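Local coordinates for protein ygiW (Escherichia coli, PDB 1NNX), which is of unknown function but is a small periplasmic protein of the bacterial OB-fold family, at residues G44-R49 with D53-K58. Numbering follows the deposited sequence.
Sequences GNIVER and DLYVFK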
loop_
_atom_site.group_PDB
_atom_site.type_symbol
_atom_site.label_atom_id
_atom_site.label_comp_id
_atom_site.label_asym_id
_atom_site.label_seq_id
_atom_site.Cartn_x
_atom_site.Cartn_y
_atom_site.Cartn_z
ATOM N N GLY A 44 2.770 -8.024 -1.505
ATOM C CA GLY A 44 2.124 -8.890 -0.555
ATOM C C GLY A 44 0.767 -9.253 -1.064
ATOM O O GLY A 44 0.568 -9.416 -2.260
ATOM N N ASN A 45 -0.134 -9.439 -0.136
ATOM C CA ASN A 45 -1.483 -9.868 -0.475
ATOM C C ASN A 45 -2.548 -9.008 0.170
ATOM O O ASN A 45 -2.414 -8.565 1.347
ATOM C CB ASN A 45 -1.651 -11.319 0.011
ATOM C CG ASN A 45 -0.604 -12.281 -0.649
ATOM O OD1 ASN A 45 0.505 -12.372 -0.165
ATOM N ND2 ASN A 45 -0.935 -12.887 -1.731
ATOM N N ILE A 46 -3.612 -8.758 -0.599
ATOM C CA ILE A 46 -4.786 -8.045 -0.057
ATOM C C ILE A 46 -5.641 -9.197 0.542
ATOM O O ILE A 46 -6.090 -10.089 -0.213
ATOM C CB ILE A 46 -5.568 -7.329 -1.158
ATOM C CG1 ILE A 46 -4.743 -6.106 -1.696
ATOM C CG2 ILE A 46 -6.792 -6.596 -0.503
ATOM C CD1 ILE A 46 -4.450 -4.940 -0.762
ATOM N N VAL A 47 -5.835 -9.187 1.850
ATOM C CA VAL A 47 -6.529 -10.295 2.522
ATOM C C VAL A 47 -7.923 -10.024 3.033
ATOM O O VAL A 47 -8.586 -10.992 3.373
ATOM C CB VAL A 47 -5.648 -10.873 3.661
ATOM C CG1 VAL A 47 -4.306 -11.327 3.075
ATOM C CG2 VAL A 47 -5.362 -9.847 4.751
ATOM N N GLU A 48 -8.376 -8.767 3.064
ATOM C CA GLU A 48 -9.738 -8.460 3.551
ATOM C C GLU A 48 -10.093 -7.054 3.153
ATOM O O GLU A 48 -9.225 -6.151 3.037
ATOM C CB GLU A 48 -9.759 -8.636 5.075
ATOM C CG GLU A 48 -11.092 -8.405 5.751
ATOM C CD GLU A 48 -11.034 -8.637 7.263
ATOM O OE1 GLU A 48 -10.109 -8.117 7.945
ATOM O OE2 GLU A 48 -11.953 -9.315 7.767
ATOM N N ARG A 49 -11.385 -6.848 2.882
ATOM C CA ARG A 49 -11.866 -5.507 2.617
ATOM C C ARG A 49 -12.506 -5.071 3.944
ATOM O O ARG A 49 -13.358 -5.789 4.505
ATOM C CB ARG A 49 -12.921 -5.543 1.498
ATOM C CG ARG A 49 -13.487 -4.159 1.206
ATOM C CD ARG A 49 -14.304 -4.204 -0.060
ATOM N NE ARG A 49 -14.598 -2.861 -0.549
ATOM C CZ ARG A 49 -15.193 -2.627 -1.712
ATOM N NH1 ARG A 49 -15.556 -3.630 -2.468
ATOM N NH2 ARG A 49 -15.388 -1.392 -2.136
ATOM N N ASP A 53 -13.373 1.282 0.114
ATOM C CA ASP A 53 -12.022 1.556 -0.296
ATOM C C ASP A 53 -10.909 1.224 0.715
ATOM O O ASP A 53 -9.767 1.387 0.365
ATOM C CB ASP A 53 -11.888 3.018 -0.777
ATOM C CG ASP A 53 -12.881 3.366 -1.884
ATOM O OD1 ASP A 53 -13.337 2.456 -2.599
ATOM O OD2 ASP A 53 -13.200 4.555 -2.050
ATOM N N LEU A 54 -11.197 0.696 1.912
ATOM C CA LEU A 54 -10.110 0.357 2.874
ATOM C C LEU A 54 -9.949 -1.166 2.972
ATOM O O LEU A 54 -10.877 -1.922 3.208
ATOM C CB LEU A 54 -10.432 0.940 4.236
ATOM C CG LEU A 54 -9.199 1.167 5.132
ATOM C CD1 LEU A 54 -8.098 2.021 4.428
ATOM C CD2 LEU A 54 -9.674 1.919 6.385
ATOM N N TYR A 55 -8.720 -1.607 2.748
ATOM C CA TYR A 55 -8.348 -3.015 2.721
ATOM C C TYR A 55 -7.207 -3.344 3.613
ATOM O O TYR A 55 -6.450 -2.454 3.954
ATOM C CB TYR A 55 -7.972 -3.428 1.287
ATOM C CG TYR A 55 -9.033 -3.201 0.213
ATOM C CD1 TYR A 55 -9.839 -4.262 -0.215
ATOM C CD2 TYR A 55 -9.228 -1.937 -0.318
ATOM C CE1 TYR A 55 -10.856 -4.053 -1.199
ATOM C CE2 TYR A 55 -10.234 -1.704 -1.302
ATOM C CZ TYR A 55 -11.032 -2.770 -1.722
ATOM O OH TYR A 55 -12.039 -2.528 -2.650
ATOM N N VAL A 56 -7.087 -4.615 3.974
ATOM C CA VAL A 56 -5.923 -5.043 4.772
ATOM C C VAL A 56 -4.895 -5.701 3.838
ATOM O O VAL A 56 -5.226 -6.602 3.063
ATOM C CB VAL A 56 -6.309 -6.071 5.843
ATOM C CG1 VAL A 56 -5.057 -6.485 6.700
ATOM C CG2 VAL A 56 -7.347 -5.391 6.842
ATOM N N PHE A 57 -3.668 -5.195 3.891
ATOM C CA PHE A 57 -2.563 -5.700 3.070
ATOM C C PHE A 57 -1.571 -6.401 4.008
ATOM O O PHE A 57 -1.181 -5.854 5.013
ATOM C CB PHE A 57 -1.919 -4.503 2.386
ATOM C CG PHE A 57 -0.778 -4.883 1.506
ATOM C CD1 PHE A 57 -0.953 -5.309 0.206
ATOM C CD2 PHE A 57 0.513 -4.765 2.007
ATOM C CE1 PHE A 57 0.175 -5.593 -0.616
ATOM C CE2 PHE A 57 1.616 -5.049 1.186
ATOM C CZ PHE A 57 1.415 -5.451 -0.114
ATOM N N LYS A 58 -1.154 -7.598 3.621
ATOM C CA LYS A 58 -0.229 -8.396 4.448
ATOM C C LYS A 58 0.982 -8.861 3.667
ATOM O O LYS A 58 0.900 -9.241 2.526
ATOM C CB LYS A 58 -1.008 -9.589 4.990
ATOM C CG LYS A 58 -0.261 -10.552 5.900
ATOM C CD LYS A 58 -1.176 -11.716 6.198
ATOM C CE LYS A 58 -0.607 -12.706 7.184
ATOM N NZ LYS A 58 -1.664 -13.680 7.586
HETATM O O HOH W 1 1.008 -12.118 2.246
#
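Gly44 lies against the Phe57 ring, its N 3.2 Å from Phe57 CZ, while its CA makes a C-H...O contact of 3.3 Å with Lys58 O. With no side chain, Gly44 lets the ring and this carbonyl come close to its backbone, and the torsions (phi 173°, psi -148°) are ones that glycine adopts easily. Asn45 pairs with Lys58 through two nearly straight backbone bonds, Asn45 N to Lys58 O at 2.9 Å and Lys58 N to Asn45 O at 2.8 Å. A water appears to bridge Asn45 OD1 and Lys58 O, although its distance to OD1 is suspiciously short; a polar residue suits this partly exposed position. Ile46 turns the other way, towards the buried face it shares with Tyr55 and Phe57. Its branched chain serves both neighbours: in the conformer described here, Ile46 CD1 meets the Phe57 ring at its edge, 3.6 Å from Phe57 CD1, and Ile46 CG2 packs on Tyr55 CB. Val66 and Ile68 continue this apolar layer.

Next, Val47 and Glu48 together lie opposite the single residue Val56. Val47 N donates to Val56 O, but Val56 N returns its bond to Glu48 O at 2.8 Å, making a classic beta bulge, with Val47 at psi -11°. Val47 CG2 packs on Val56 CG1, two compact branched chains well suited to a strand. A chi1 of 178° sends the Arg49 chain out alongside Tyr55, and it stays extended as far as NE. Its methylenes run beside the ring, Arg49 CG lying 3.6 Å from Tyr55 CE1, and Tyr55 OH sits over one face of the guanidinium, 3.3 Å from Arg49 CZ. The long chain thus offers apolar carbon to the ring and its charge to the surface. This is a bulged antiparallel beta hairpin, formed by strands 38-51 and 54-59, the first two strands of the OB fold.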